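Local coordinates for CPXV203 protein (PDB 4HKJ) that probably binds host MHC class I molecules and keeps them from reaching the cell surface, helping cowpox virus evade T cells, at residues S115-H120 and K135-C140; Q24-Y29 and C140-G145; D59-P64 and D99-I104; A70-T75 and S82-S87. One frame throughout, in Å; residues are numbered along the deposited sequence.

Interaction 1 of 4, residues S115-H120 and K135-C140; sequences SGLDFH and KYDTSC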
loop_
_atom_site.group_PDB
_atom_site.type_symbol
_atom_site.label_atom_id
_atom_site.label_comp_id
_atom_site.label_asym_id
_atom_site.label_seq_id
_atom_site.Cartn_x
_atom_site.Cartn_y
_atom_site.Cartn_z
ATOM N N SER D 115 -4.124 -10.807 -26.706
ATOM C CA SER D 115 -4.591 -11.412 -25.463
ATOM C C SER D 115 -4.593 -12.938 -25.494
ATOM O O SER D 115 -4.824 -13.550 -26.537
ATOM C CB SER D 115 -5.990 -10.893 -25.118
ATOM O OG SER D 115 -6.881 -11.076 -26.205
ATOM N N GLY D 116 -4.333 -13.541 -24.338
ATOM C CA GLY D 116 -4.376 -14.983 -24.194
ATOM C C GLY D 116 -5.728 -15.431 -23.675
ATOM O O GLY D 116 -6.008 -16.629 -23.603
ATOM N N LEU D 117 -6.556 -14.458 -23.305
ATOM C CA LEU D 117 -7.931 -14.704 -22.875
ATOM C C LEU D 117 -8.034 -15.617 -21.657
ATOM O O LEU D 117 -8.871 -16.518 -21.614
ATOM C CB LEU D 117 -8.768 -15.253 -24.034
ATOM C CG LEU D 117 -8.900 -14.321 -25.239
ATOM C CD1 LEU D 117 -9.598 -15.022 -26.393
ATOM C CD2 LEU D 117 -9.645 -13.054 -24.848
ATOM N N ASP D 118 -7.179 -15.375 -20.669
ATOM C CA ASP D 118 -7.242 -16.099 -19.405
ATOM C C ASP D 118 -7.650 -15.148 -18.289
ATOM O O ASP D 118 -6.804 -14.553 -17.622
ATOM C CB ASP D 118 -5.895 -16.743 -19.084
ATOM C CG ASP D 118 -5.939 -17.592 -17.829
ATOM O OD1 ASP D 118 -7.011 -18.159 -17.534
ATOM O OD2 ASP D 118 -4.903 -17.692 -17.138
ATOM N N PHE D 119 -8.956 -15.009 -18.091
ATOM C CA PHE D 119 -9.485 -14.023 -17.155
ATOM C C PHE D 119 -9.516 -14.496 -15.706
ATOM O O PHE D 119 -9.400 -15.687 -15.416
ATOM C CB PHE D 119 -10.884 -13.578 -17.583
ATOM C CG PHE D 119 -10.907 -12.818 -18.874
ATOM C CD1 PHE D 119 -10.655 -11.457 -18.895
ATOM C CD2 PHE D 119 -11.180 -13.463 -20.070
ATOM C CE1 PHE D 119 -10.673 -10.753 -20.082
ATOM C CE2 PHE D 119 -11.200 -12.764 -21.261
ATOM C CZ PHE D 119 -10.945 -11.408 -21.267
ATOM N N HIS D 120 -9.675 -13.534 -14.806
ATOM C CA HIS D 120 -9.803 -13.799 -13.383
ATOM C C HIS D 120 -10.725 -12.754 -12.775
ATOM O O HIS D 120 -10.525 -11.554 -12.967
ATOM C CB HIS D 120 -8.433 -13.753 -12.706
ATOM C CG HIS D 120 -8.493 -13.845 -11.211
ATOM N ND1 HIS D 120 -9.237 -14.798 -10.552
ATOM C CD2 HIS D 120 -7.895 -13.100 -10.249
ATOM C CE1 HIS D 120 -9.098 -14.637 -9.246
ATOM N NE2 HIS D 120 -8.290 -13.616 -9.037
ATOM N N LYS D 135 -12.831 -7.940 -13.313
ATOM C CA LYS D 135 -12.514 -9.069 -14.176
ATOM C C LYS D 135 -11.445 -8.634 -15.173
ATOM O O LYS D 135 -11.646 -7.680 -15.922
ATOM C CB LYS D 135 -13.773 -9.522 -14.917
ATOM C CG LYS D 135 -13.530 -10.525 -16.030
ATOM C CD LYS D 135 -14.785 -10.707 -16.873
ATOM C CE LYS D 135 -14.543 -11.649 -18.041
ATOM N NZ LYS D 135 -14.288 -13.048 -17.598
ATOM N N TYR D 136 -10.307 -9.322 -15.182
ATOM C CA TYR D 136 -9.202 -8.913 -16.045
ATOM C C TYR D 136 -8.407 -10.074 -16.642
ATOM O O TYR D 136 -8.303 -11.148 -16.050
ATOM C CB TYR D 136 -8.267 -7.949 -15.307
ATOM C CG TYR D 136 -7.527 -8.562 -14.137
ATOM C CD1 TYR D 136 -8.135 -8.693 -12.893
ATOM C CD2 TYR D 136 -6.214 -8.995 -14.271
ATOM C CE1 TYR D 136 -7.459 -9.248 -11.821
ATOM C CE2 TYR D 136 -5.532 -9.551 -13.205
ATOM C CZ TYR D 136 -6.157 -9.675 -11.984
ATOM O OH TYR D 136 -5.478 -10.228 -10.923
ATOM N N ASP D 137 -7.845 -9.835 -17.824
ATOM C CA ASP D 137 -7.043 -10.825 -18.532
ATOM C C ASP D 137 -5.641 -10.891 -17.932
ATOM O O ASP D 137 -4.870 -9.938 -18.030
ATOM C CB ASP D 137 -6.965 -10.462 -20.017
ATOM C CG ASP D 137 -6.502 -11.616 -20.884
ATOM O OD1 ASP D 137 -5.809 -12.521 -20.373
ATOM O OD2 ASP D 137 -6.831 -11.615 -22.088
ATOM N N THR D 138 -5.314 -12.026 -17.321
ATOM C CA THR D 138 -4.042 -12.184 -16.625
ATOM C C THR D 138 -2.886 -12.522 -17.565
ATOM O O THR D 138 -1.746 -12.670 -17.126
ATOM C CB THR D 138 -4.130 -13.266 -15.528
ATOM O OG1 THR D 138 -4.295 -14.553 -16.134
ATOM C CG2 THR D 138 -5.304 -12.991 -14.598
ATOM N N SER D 139 -3.180 -12.645 -18.855
ATOM C CA SER D 139 -2.144 -12.942 -19.839
ATOM C C SER D 139 -1.330 -11.695 -20.170
ATOM O O SER D 139 -0.149 -11.786 -20.505
ATOM C CB SER D 139 -2.753 -13.538 -21.110
ATOM O OG SER D 139 -3.661 -12.635 -21.718
ATOM N N CYS D 140 -1.966 -10.533 -20.070
ATOM C CA CYS D 140 -1.297 -9.271 -20.371
ATOM C C CYS D 140 -1.238 -8.335 -19.164
ATOM O O CYS D 140 -0.688 -7.239 -19.251
ATOM C CB CYS D 140 -1.972 -8.569 -21.555
ATOM S SG CYS D 140 -3.728 -8.181 -21.320
#
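The Phe119 ring lies between two side chains of the opposing strand. Lys135 CE sits over one face in a CH-pi contact, 4.2 Å from the centroid of the Phe119 ring, while Asp137 OD2 lies over the opposite face. The lysine runs extended as far as CE and then bends (chi4 67°), which carries NZ to 3.4 Å from Phe119 CB. Tyr109 adds a further ring, turned nearly at right angles to that of Phe119. On the other side of the sheet His120 and Tyr136 lie side by side and point the same way. Tyr136 OH comes to the edge of the imidazole, 3.8 Å from His120 CD2, and the ring planes stand 72° apart. The outer nitrogen of that imidazole, NE2, is hydrogen-bonded to the backbone of another protein chain.

Asp137, which pairs with Phe119, turns its carboxylate (CG anti to the backbone N, chi1 -164°) to the backbone of the arriving loop. Its OD1 is met from above the carboxylate plane by Asp118 N at 3.2 Å and also accepts from Ser139 N, while OD2 takes a weak bond from Leu117 N. Ser139 OG in turn receives Gly116 N at 2.9 Å. Asp118 O is gripped from opposite faces of its plane by Thr138 N and Thr138 OG1.

Here, then, is the open end of the antiparallel hairpin 119-126/131-137, at the margin of the mixed sheet, where an Asx turn at Asp137 shapes the departing chain and the same carboxylate, with Ser139 OG, holds the arriving loop, shortly before Cys140, disulfide-bonded to Cys110.

Interaction 2 of 4, residues Q24-Y29 and C140-G145; sequences QAKDFY and CINHLG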
loop_
_atom_site.group_PDB
_atom_site.type_symbol
_atom_site.label_atom_id
_atom_site.label_comp_id
_atom_site.label_asym_id
_atom_site.label_seq_id
_atom_site.Cartn_x
_atom_site.Cartn_y
_atom_site.Cartn_z
ATOM N N GLN D 24 -0.726 -2.994 -14.127
ATOM C CA GLN D 24 0.653 -3.205 -14.552
ATOM C C GLN D 24 0.730 -4.233 -15.679
ATOM O O GLN D 24 0.157 -5.318 -15.583
ATOM C CB GLN D 24 1.530 -3.638 -13.374
ATOM C CG GLN D 24 3.002 -3.811 -13.725
ATOM C CD GLN D 24 3.856 -4.169 -12.525
ATOM O OE1 GLN D 24 3.444 -4.945 -11.663
ATOM N NE2 GLN D 24 5.055 -3.599 -12.463
ATOM N N ALA D 25 1.444 -3.880 -16.743
ATOM C CA ALA D 25 1.553 -4.734 -17.919
ATOM C C ALA D 25 2.421 -5.958 -17.651
ATOM O O ALA D 25 3.341 -5.914 -16.836
ATOM C CB ALA D 25 2.103 -3.942 -19.095
ATOM N N LYS D 26 2.119 -7.049 -18.349
ATOM C CA LYS D 26 2.890 -8.280 -18.222
ATOM C C LYS D 26 3.386 -8.747 -19.585
ATOM O O LYS D 26 2.620 -8.807 -20.546
ATOM C CB LYS D 26 2.046 -9.375 -17.568
ATOM C CG LYS D 26 2.741 -10.724 -17.475
ATOM C CD LYS D 26 1.863 -11.753 -16.779
ATOM C CE LYS D 26 2.596 -13.073 -16.601
ATOM N NZ LYS D 26 1.784 -14.059 -15.839
ATOM N N ASP D 27 4.677 -9.061 -19.656
ATOM C CA ASP D 27 5.308 -9.581 -20.872
ATOM C C ASP D 27 5.236 -8.636 -22.074
ATOM O O ASP D 27 5.499 -9.046 -23.206
ATOM C CB ASP D 27 4.738 -10.958 -21.239
ATOM C CG ASP D 27 4.988 -11.996 -20.162
ATOM O OD1 ASP D 27 6.022 -11.898 -19.468
ATOM O OD2 ASP D 27 4.150 -12.909 -20.009
ATOM N N PHE D 28 4.885 -7.376 -21.831
ATOM C CA PHE D 28 4.874 -6.371 -22.890
ATOM C C PHE D 28 4.949 -4.957 -22.322
ATOM O O PHE D 28 4.707 -4.741 -21.135
ATOM C CB PHE D 28 3.641 -6.530 -23.791
ATOM C CG PHE D 28 2.410 -5.829 -23.282
ATOM C CD1 PHE D 28 1.630 -6.397 -22.287
ATOM C CD2 PHE D 28 2.021 -4.610 -23.815
ATOM C CE1 PHE D 28 0.495 -5.756 -21.825
ATOM C CE2 PHE D 28 0.888 -3.965 -23.355
ATOM C CZ PHE D 28 0.124 -4.539 -22.360
ATOM N N TYR D 29 5.292 -4.000 -23.177
ATOM C CA TYR D 29 5.385 -2.605 -22.765
ATOM C C TYR D 29 4.135 -1.826 -23.157
ATOM O O TYR D 29 3.825 -1.689 -24.341
ATOM C CB TYR D 29 6.618 -1.937 -23.379
ATOM C CG TYR D 29 7.936 -2.356 -22.762
ATOM C CD1 TYR D 29 7.977 -3.225 -21.679
ATOM C CD2 TYR D 29 9.139 -1.871 -23.257
ATOM C CE1 TYR D 29 9.180 -3.607 -21.113
ATOM C CE2 TYR D 29 10.346 -2.245 -22.700
ATOM C CZ TYR D 29 10.362 -3.112 -21.628
ATOM O OH TYR D 29 11.564 -3.485 -21.072
ATOM N N CYS D 140 -1.966 -10.533 -20.070
ATOM C CA CYS D 140 -1.297 -9.271 -20.371
ATOM C C CYS D 140 -1.238 -8.335 -19.164
ATOM O O CYS D 140 -0.688 -7.239 -19.251
ATOM C CB CYS D 140 -1.972 -8.569 -21.555
ATOM S SG CYS D 140 -3.728 -8.181 -21.320
ATOM N N ILE D 141 -1.797 -8.771 -18.038
ATOM C CA ILE D 141 -1.797 -7.955 -16.827
ATOM C C ILE D 141 -1.063 -8.633 -15.672
ATOM O O ILE D 141 -1.445 -9.717 -15.228
ATOM C CB ILE D 141 -3.230 -7.588 -16.392
ATOM C CG1 ILE D 141 -3.882 -6.691 -17.444
ATOM C CG2 ILE D 141 -3.218 -6.896 -15.039
ATOM C CD1 ILE D 141 -5.318 -6.346 -17.145
ATOM N N ASN D 142 -0.009 -7.981 -15.189
ATOM C CA ASN D 142 0.829 -8.541 -14.135
ATOM C C ASN D 142 0.264 -8.317 -12.734
ATOM O O ASN D 142 0.351 -9.195 -11.873
ATOM C CB ASN D 142 2.245 -7.970 -14.221
ATOM C CG ASN D 142 3.244 -8.767 -13.411
ATOM O OD1 ASN D 142 3.073 -9.969 -13.205
ATOM N ND2 ASN D 142 4.294 -8.103 -12.944
ATOM N N HIS D 143 -0.310 -7.140 -12.510
ATOM C CA HIS D 143 -0.899 -6.808 -11.216
ATOM C C HIS D 143 -1.970 -5.727 -11.343
ATOM O O HIS D 143 -1.874 -4.843 -12.193
ATOM C CB HIS D 143 0.182 -6.359 -10.231
ATOM C CG HIS D 143 -0.332 -6.112 -8.847
ATOM N ND1 HIS D 143 -0.915 -4.922 -8.472
ATOM C CD2 HIS D 143 -0.355 -6.905 -7.750
ATOM C CE1 HIS D 143 -1.275 -4.991 -7.203
ATOM N NE2 HIS D 143 -0.946 -6.184 -6.741
ATOM N N LEU D 144 -2.987 -5.805 -10.489
ATOM C CA LEU D 144 -4.069 -4.825 -10.484
ATOM C C LEU D 144 -4.441 -4.419 -9.060
ATOM O O LEU D 144 -4.765 -5.266 -8.227
ATOM C CB LEU D 144 -5.297 -5.375 -11.217
ATOM C CG LEU D 144 -6.478 -4.433 -11.454
ATOM C CD1 LEU D 144 -7.054 -4.651 -12.842
ATOM C CD2 LEU D 144 -7.560 -4.627 -10.402
ATOM N N GLY D 145 -4.392 -3.119 -8.791
ATOM C CA GLY D 145 -4.779 -2.589 -7.497
ATOM C C GLY D 145 -5.943 -1.630 -7.632
ATOM O O GLY D 145 -6.070 -0.936 -8.639
#
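Ala25 and Ile141 form an antiparallel, non-hydrogen-bonded pair where the end of strand 15-25 meets the start of strand 141-152, the outermost strand on this side of the five-stranded sheet. That sheet is one layer of the beta-sandwich. The chain turns a corner at Asn142, and the pairing with strand 15-25 continues past it, where Gly145 bonds to the backbone of Cys22. Three backbone bonds hold the contact: Gln24 N gives to His143 O at 2.9 Å, Gln24 O receives Asn142 N, and Lys26 N reaches Cys140 O at 3.0 Å from well above the carbonyl plane.

On one side the Gln24 and Asn142 side chains run alongside each other, pointing the same way, with their amide planes 38° apart. Gln24 OE1 stays 3.5 Å from Asn142 ND2, which is a neighbourly contact and not a bond. The carbonyl of that asparagine, OD1, is hydrogen-bonded instead to a basic side chain of another protein's chain, and His143 NE2 is hydrogen-bonded to backbone of that chain. Lys26 passes Asn142 at about a right angle, with its CB 3.6 Å from Asn142 CB.

Phe28 turns its ring back toward Cys140 (CG between its own backbone N and carbonyl carbon, chi1 85°); Ala25 CB lies over one face, and Cys140 O approaches the edge in the ring plane, 3.2 Å from Phe28 CE1.

Interaction 3 of 4, residues D59-P64 and D99-I104; sequences DQCEEP and DCSKHI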
loop_
_atom_site.group_PDB
_atom_site.type_symbol
_atom_site.label_atom_id
_atom_site.label_comp_id
_atom_site.label_asym_id
_atom_site.label_seq_id
_atom_site.Cartn_x
_atom_site.Cartn_y
_atom_site.Cartn_z
ATOM N N ASP D 59 -23.212 -1.622 -14.290
ATOM C CA ASP D 59 -23.905 -1.708 -13.012
ATOM C C ASP D 59 -24.988 -2.780 -13.096
ATOM O O ASP D 59 -25.308 -3.257 -14.185
ATOM C CB ASP D 59 -24.492 -0.352 -12.596
ATOM C CG ASP D 59 -25.389 0.266 -13.664
ATOM O OD1 ASP D 59 -25.900 -0.465 -14.539
ATOM O OD2 ASP D 59 -25.592 1.499 -13.617
ATOM N N GLN D 60 -25.555 -3.156 -11.955
ATOM C CA GLN D 60 -26.577 -4.200 -11.934
ATOM C C GLN D 60 -27.977 -3.659 -12.216
ATOM O O GLN D 60 -28.977 -4.285 -11.863
ATOM C CB GLN D 60 -26.550 -4.962 -10.605
ATOM C CG GLN D 60 -25.329 -5.853 -10.431
ATOM C CD GLN D 60 -25.386 -6.689 -9.166
ATOM O OE1 GLN D 60 -26.367 -6.647 -8.424
ATOM N NE2 GLN D 60 -24.331 -7.455 -8.914
ATOM N N CYS D 61 -28.042 -2.498 -12.860
ATOM C CA CYS D 61 -29.318 -1.888 -13.217
ATOM C C CYS D 61 -29.741 -2.248 -14.636
ATOM O O CYS D 61 -28.957 -2.127 -15.577
ATOM C CB CYS D 61 -29.247 -0.365 -13.080
ATOM S SG CYS D 61 -29.133 0.242 -11.387
ATOM N N GLU D 62 -30.986 -2.691 -14.781
ATOM C CA GLU D 62 -31.559 -2.952 -16.095
ATOM C C GLU D 62 -32.424 -1.770 -16.509
ATOM O O GLU D 62 -32.447 -1.376 -17.676
ATOM C CB GLU D 62 -32.392 -4.235 -16.076
ATOM C CG GLU D 62 -31.592 -5.491 -15.775
ATOM C CD GLU D 62 -32.456 -6.736 -15.732
ATOM O OE1 GLU D 62 -33.696 -6.604 -15.816
ATOM O OE2 GLU D 62 -31.895 -7.845 -15.618
ATOM N N GLU D 63 -33.137 -1.209 -15.537
ATOM C CA GLU D 63 -33.951 -0.023 -15.756
ATOM C C GLU D 63 -33.035 1.182 -15.944
ATOM O O GLU D 63 -32.046 1.323 -15.225
ATOM C CB GLU D 63 -34.881 0.197 -14.559
ATOM C CG GLU D 63 -35.979 1.227 -14.780
ATOM C CD GLU D 63 -36.983 0.795 -15.831
ATOM O OE1 GLU D 63 -37.125 -0.426 -16.059
ATOM O OE2 GLU D 63 -37.630 1.677 -16.434
ATOM N N PRO D 64 -33.351 2.047 -16.925
ATOM C CA PRO D 64 -32.549 3.247 -17.193
ATOM C C PRO D 64 -32.396 4.150 -15.970
ATOM O O PRO D 64 -33.304 4.910 -15.634
ATOM C CB PRO D 64 -33.340 3.964 -18.298
ATOM C CG PRO D 64 -34.696 3.319 -18.306
ATOM C CD PRO D 64 -34.460 1.909 -17.883
ATOM N N ASP D 99 -29.867 0.684 -5.143
ATOM C CA ASP D 99 -28.838 -0.274 -4.755
ATOM C C ASP D 99 -28.094 -0.837 -5.964
ATOM O O ASP D 99 -26.877 -1.017 -5.924
ATOM C CB ASP D 99 -29.449 -1.412 -3.935
ATOM C CG ASP D 99 -28.404 -2.222 -3.194
ATOM O OD1 ASP D 99 -27.989 -1.792 -2.097
ATOM O OD2 ASP D 99 -27.997 -3.287 -3.703
ATOM N N CYS D 100 -28.834 -1.108 -7.035
ATOM C CA CYS D 100 -28.265 -1.698 -8.244
ATOM C C CYS D 100 -27.188 -0.812 -8.867
ATOM O O CYS D 100 -26.238 -1.309 -9.473
ATOM C CB CYS D 100 -29.365 -1.972 -9.268
ATOM S SG CYS D 100 -30.224 -0.489 -9.842
ATOM N N SER D 101 -27.344 0.500 -8.721
ATOM C CA SER D 101 -26.379 1.445 -9.266
ATOM C C SER D 101 -25.115 1.506 -8.415
ATOM O O SER D 101 -24.135 2.151 -8.790
ATOM C CB SER D 101 -27.002 2.836 -9.390
ATOM O OG SER D 101 -28.091 2.830 -10.295
ATOM N N LYS D 102 -25.137 0.831 -7.268
ATOM C CA LYS D 102 -23.984 0.812 -6.375
ATOM C C LYS D 102 -23.228 -0.513 -6.438
ATOM O O LYS D 102 -22.286 -0.741 -5.679
ATOM C CB LYS D 102 -24.405 1.135 -4.940
ATOM C CG LYS D 102 -24.930 2.552 -4.771
ATOM C CD LYS D 102 -25.304 2.854 -3.328
ATOM C CE LYS D 102 -26.505 2.038 -2.878
ATOM N NZ LYS D 102 -26.913 2.390 -1.492
ATOM N N HIS D 103 -23.649 -1.385 -7.348
ATOM C CA HIS D 103 -22.912 -2.609 -7.631
ATOM C C HIS D 103 -22.178 -2.465 -8.958
ATOM O O HIS D 103 -22.794 -2.463 -10.023
ATOM C CB HIS D 103 -23.846 -3.820 -7.661
ATOM C CG HIS D 103 -24.180 -4.355 -6.304
ATOM N ND1 HIS D 103 -25.117 -3.768 -5.481
ATOM C CD2 HIS D 103 -23.695 -5.418 -5.622
ATOM C CE1 HIS D 103 -25.198 -4.450 -4.354
ATOM N NE2 HIS D 103 -24.345 -5.457 -4.413
ATOM N N ILE D 104 -20.857 -2.342 -8.880
ATOM C CA ILE D 104 -20.037 -2.057 -10.051
ATOM C C ILE D 104 -19.299 -3.292 -10.563
ATOM O O ILE D 104 -18.643 -3.996 -9.796
ATOM C CB ILE D 104 -19.004 -0.954 -9.743
ATOM C CG1 ILE D 104 -19.701 0.308 -9.231
ATOM C CG2 ILE D 104 -18.165 -0.646 -10.970
ATOM C CD1 ILE D 104 -20.690 0.900 -10.209
#
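The Gln60 amide lies nearly parallel to the His103 imidazole, 20° between planes, but shifted toward the CB end, so that OE1 stands over the face, 3.8 Å from His103 CG. The glutamine chain is extended beyond CG, which brings its flat end across the root of the ring: Gln60 CD is 3.6 Å from His103 CB. Rotation of the imidazole is fixed by His103 ND1, which gives a nearly straight bond to Asp99 O at 3.3 Å, with the acceptor in the ring plane. Lys102 N reaches the same carbonyl oxygen from the opposite face of its plane. The ring of His131, on the neighbouring strand 131-137, stacks with that of His103.

These residues sit where a short 3-10 turn, 100-102, leads into strand 103-110, and where the loop leaving strand 53-59 is stapled to that turn by the disulfide Cys61-Cys100. The SG atoms of Cys61 and Cys100 are 2.0 Å apart, and the torsion about their bond is 82°, the right-handed sense. The two half-cystines point at each other from differently set first torsions: in Cys61 the sulfur is anti to the carbonyl carbon, whereas in Cys100 it stands between the backbone N and the carbonyl carbon (chi1 62°).

Between staple and ring, Gln60 N donates to Cys100 O at 3.2 Å and, weakly, to His103 O. Asp59 adds its CA, whose hydrogen faces His103 O with the heavy atoms 3.3 Å apart, and its CB packs on Cys100 O at 3.7 Å.

Interaction 4 of 4, residues A70-T75 and S82-S87; sequences ATTKQT and SYIEFS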
loop_
_atom_site.group_PDB
_atom_site.type_symbol
_atom_site.label_atom_id
_atom_site.label_comp_id
_atom_site.label_asym_id
_atom_site.label_seq_id
_atom_site.Cartn_x
_atom_site.Cartn_y
_atom_site.Cartn_z
ATOM N N ALA D 70 -19.323 9.574 -13.411
ATOM C CA ALA D 70 -19.539 10.697 -14.319
ATOM C C ALA D 70 -18.308 11.051 -15.154
ATOM O O ALA D 70 -18.428 11.381 -16.334
ATOM C CB ALA D 70 -20.025 11.917 -13.546
ATOM N N THR D 71 -17.129 10.984 -14.542
ATOM C CA THR D 71 -15.901 11.404 -15.214
ATOM C C THR D 71 -14.844 10.297 -15.222
ATOM O O THR D 71 -14.727 9.532 -14.266
ATOM C CB THR D 71 -15.322 12.682 -14.565
ATOM O OG1 THR D 71 -16.361 13.656 -14.409
ATOM C CG2 THR D 71 -14.207 13.272 -15.417
ATOM N N THR D 72 -14.081 10.218 -16.310
ATOM C CA THR D 72 -13.015 9.229 -16.438
ATOM C C THR D 72 -11.694 9.899 -16.814
ATOM O O THR D 72 -11.647 10.732 -17.718
ATOM C CB THR D 72 -13.359 8.169 -17.500
ATOM O OG1 THR D 72 -14.712 7.731 -17.326
ATOM C CG2 THR D 72 -12.424 6.974 -17.385
ATOM N N LYS D 73 -10.623 9.532 -16.113
ATOM C CA LYS D 73 -9.297 10.076 -16.390
ATOM C C LYS D 73 -8.255 8.965 -16.438
ATOM O O LYS D 73 -8.390 7.947 -15.760
ATOM C CB LYS D 73 -8.904 11.107 -15.331
ATOM C CG LYS D 73 -9.832 12.307 -15.249
ATOM C CD LYS D 73 -9.417 13.254 -14.136
ATOM C CE LYS D 73 -10.370 14.431 -14.038
ATOM N NZ LYS D 73 -9.960 15.392 -12.979
ATOM N N GLN D 74 -7.219 9.164 -17.247
ATOM C CA GLN D 74 -6.140 8.187 -17.364
ATOM C C GLN D 74 -4.772 8.854 -17.458
ATOM O O GLN D 74 -4.652 9.996 -17.904
ATOM C CB GLN D 74 -6.352 7.282 -18.582
ATOM C CG GLN D 74 -7.532 6.331 -18.467
ATOM C CD GLN D 74 -7.616 5.369 -19.635
ATOM O OE1 GLN D 74 -8.651 4.747 -19.868
ATOM N NE2 GLN D 74 -6.521 5.241 -20.376
ATOM N N THR D 75 -3.744 8.127 -17.033
ATOM C CA THR D 75 -2.366 8.585 -17.160
ATOM C C THR D 75 -1.440 7.382 -17.285
ATOM O O THR D 75 -1.863 6.244 -17.087
ATOM C CB THR D 75 -1.930 9.442 -15.962
ATOM O OG1 THR D 75 -0.600 9.929 -16.178
ATOM C CG2 THR D 75 -1.960 8.623 -14.682
ATOM N N SER D 82 -0.267 1.656 -15.821
ATOM C CA SER D 82 -1.365 2.409 -16.417
ATOM C C SER D 82 -2.451 2.651 -15.372
ATOM O O SER D 82 -2.992 1.704 -14.801
ATOM C CB SER D 82 -1.943 1.660 -17.617
ATOM O OG SER D 82 -0.954 1.443 -18.605
ATOM N N TYR D 83 -2.765 3.919 -15.127
ATOM C CA TYR D 83 -3.707 4.289 -14.074
ATOM C C TYR D 83 -5.002 4.880 -14.627
ATOM O O TYR D 83 -4.984 5.653 -15.585
ATOM C CB TYR D 83 -3.047 5.273 -13.102
ATOM C CG TYR D 83 -3.969 5.796 -12.025
ATOM C CD1 TYR D 83 -4.298 5.018 -10.926
ATOM C CD2 TYR D 83 -4.504 7.075 -12.103
ATOM C CE1 TYR D 83 -5.139 5.493 -9.938
ATOM C CE2 TYR D 83 -5.347 7.559 -11.121
ATOM C CZ TYR D 83 -5.661 6.764 -10.041
ATOM O OH TYR D 83 -6.499 7.245 -9.063
ATOM N N ILE D 84 -6.125 4.510 -14.016
ATOM C CA ILE D 84 -7.435 5.011 -14.425
ATOM C C ILE D 84 -8.204 5.539 -13.216
ATOM O O ILE D 84 -8.219 4.907 -12.160
ATOM C CB ILE D 84 -8.274 3.912 -15.109
ATOM C CG1 ILE D 84 -7.488 3.273 -16.258
ATOM C CG2 ILE D 84 -9.592 4.475 -15.616
ATOM C CD1 ILE D 84 -8.250 2.191 -16.994
ATOM N N GLU D 85 -8.840 6.697 -13.372
ATOM C CA GLU D 85 -9.591 7.301 -12.276
ATOM C C GLU D 85 -11.034 7.612 -12.661
ATOM O O GLU D 85 -11.292 8.491 -13.484
ATOM C CB GLU D 85 -8.902 8.578 -11.790
ATOM C CG GLU D 85 -9.590 9.239 -10.605
ATOM C CD GLU D 85 -8.986 10.585 -10.259
ATOM O OE1 GLU D 85 -9.042 11.499 -11.109
ATOM O OE2 GLU D 85 -8.449 10.729 -9.141
ATOM N N PHE D 86 -11.971 6.889 -12.057
ATOM C CA PHE D 86 -13.391 7.146 -12.261
ATOM C C PHE D 86 -13.892 8.106 -11.185
ATOM O O PHE D 86 -13.674 7.879 -9.994
ATOM C CB PHE D 86 -14.181 5.839 -12.228
ATOM C CG PHE D 86 -13.744 4.840 -13.264
ATOM C CD1 PHE D 86 -14.249 4.895 -14.554
ATOM C CD2 PHE D 86 -12.831 3.847 -12.949
ATOM C CE1 PHE D 86 -13.849 3.977 -15.510
ATOM C CE2 PHE D 86 -12.429 2.926 -13.900
ATOM C CZ PHE D 86 -12.939 2.993 -15.181
ATOM N N SER D 87 -14.562 9.177 -11.602
ATOM C CA SER D 87 -14.936 10.237 -10.670
ATOM C C SER D 87 -16.405 10.650 -10.756
ATOM O O SER D 87 -17.089 10.370 -11.739
ATOM C CB SER D 87 -14.044 11.461 -10.886
ATOM O OG SER D 87 -12.676 11.097 -10.895
#
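Ser87 O is gripped by two successive backbone nitrogens: Ala70 N approaches almost head-on at 2.9 Å, and Thr71 N comes from above the carbonyl plane. Two residues facing one make this a classic beta bulge, at the end of the hairpin away from its turn. From there the strands pair regularly and antiparallel, through bonds such as Glu85 N to Lys73 O at 2.7 Å and Thr75 N to Tyr83 O at 3.1 Å.

Thr72, Gln74, Ile84 and Phe86 share one face. A Thr72 chi1 of -45° sets OG1 beside the backbone N and leaves CG2 anti to it, alongside the phenyl group, 3.8 Å from Phe86 CE1. Gln74 CG runs beside Ile84 CG1 at 3.8 Å, and its OE1 is hydrogen-bonded to Thr48 OG1. On the other face, Lys73 CD lies 3.5 Å from Glu85 OE1, their charged ends too far apart for a salt bridge, while Thr75 CG2 meets the edge of the Tyr83 ring.

Strand 81-88 also bonds to strand 15-25, and strand 71-77 to 182-183, placing the hairpin inside the five-stranded sheet. Ile84 and Phe86 pack on strand 53-59 of the other sheet, and Tyr83 meets Arg177 of helix 174-179 in a cation-pi contact.

Along the chain, interactions 3 and 1 follow each other, interaction 4 falls inside the loop closed by interaction 3, and interaction 2 encloses all of them by joining 24-29 to 140-145. Interactions 1 and 2 share Cys140 and touch, with centres 10 Å apart; Tyr136 packs on Ile141 and Leu144, so the six-stranded and five-stranded sheets meet there. Interaction 4 lies near the middle of the chain, in the same sheet as interaction 2. Interaction 3 is in the other sheet with interaction 1, but about 29 Å between centres from interaction 2. Interactions 1 and 2, and Thr75 of interaction 4, reach the chain of another protein, consistent with this end contributing to the binding surface.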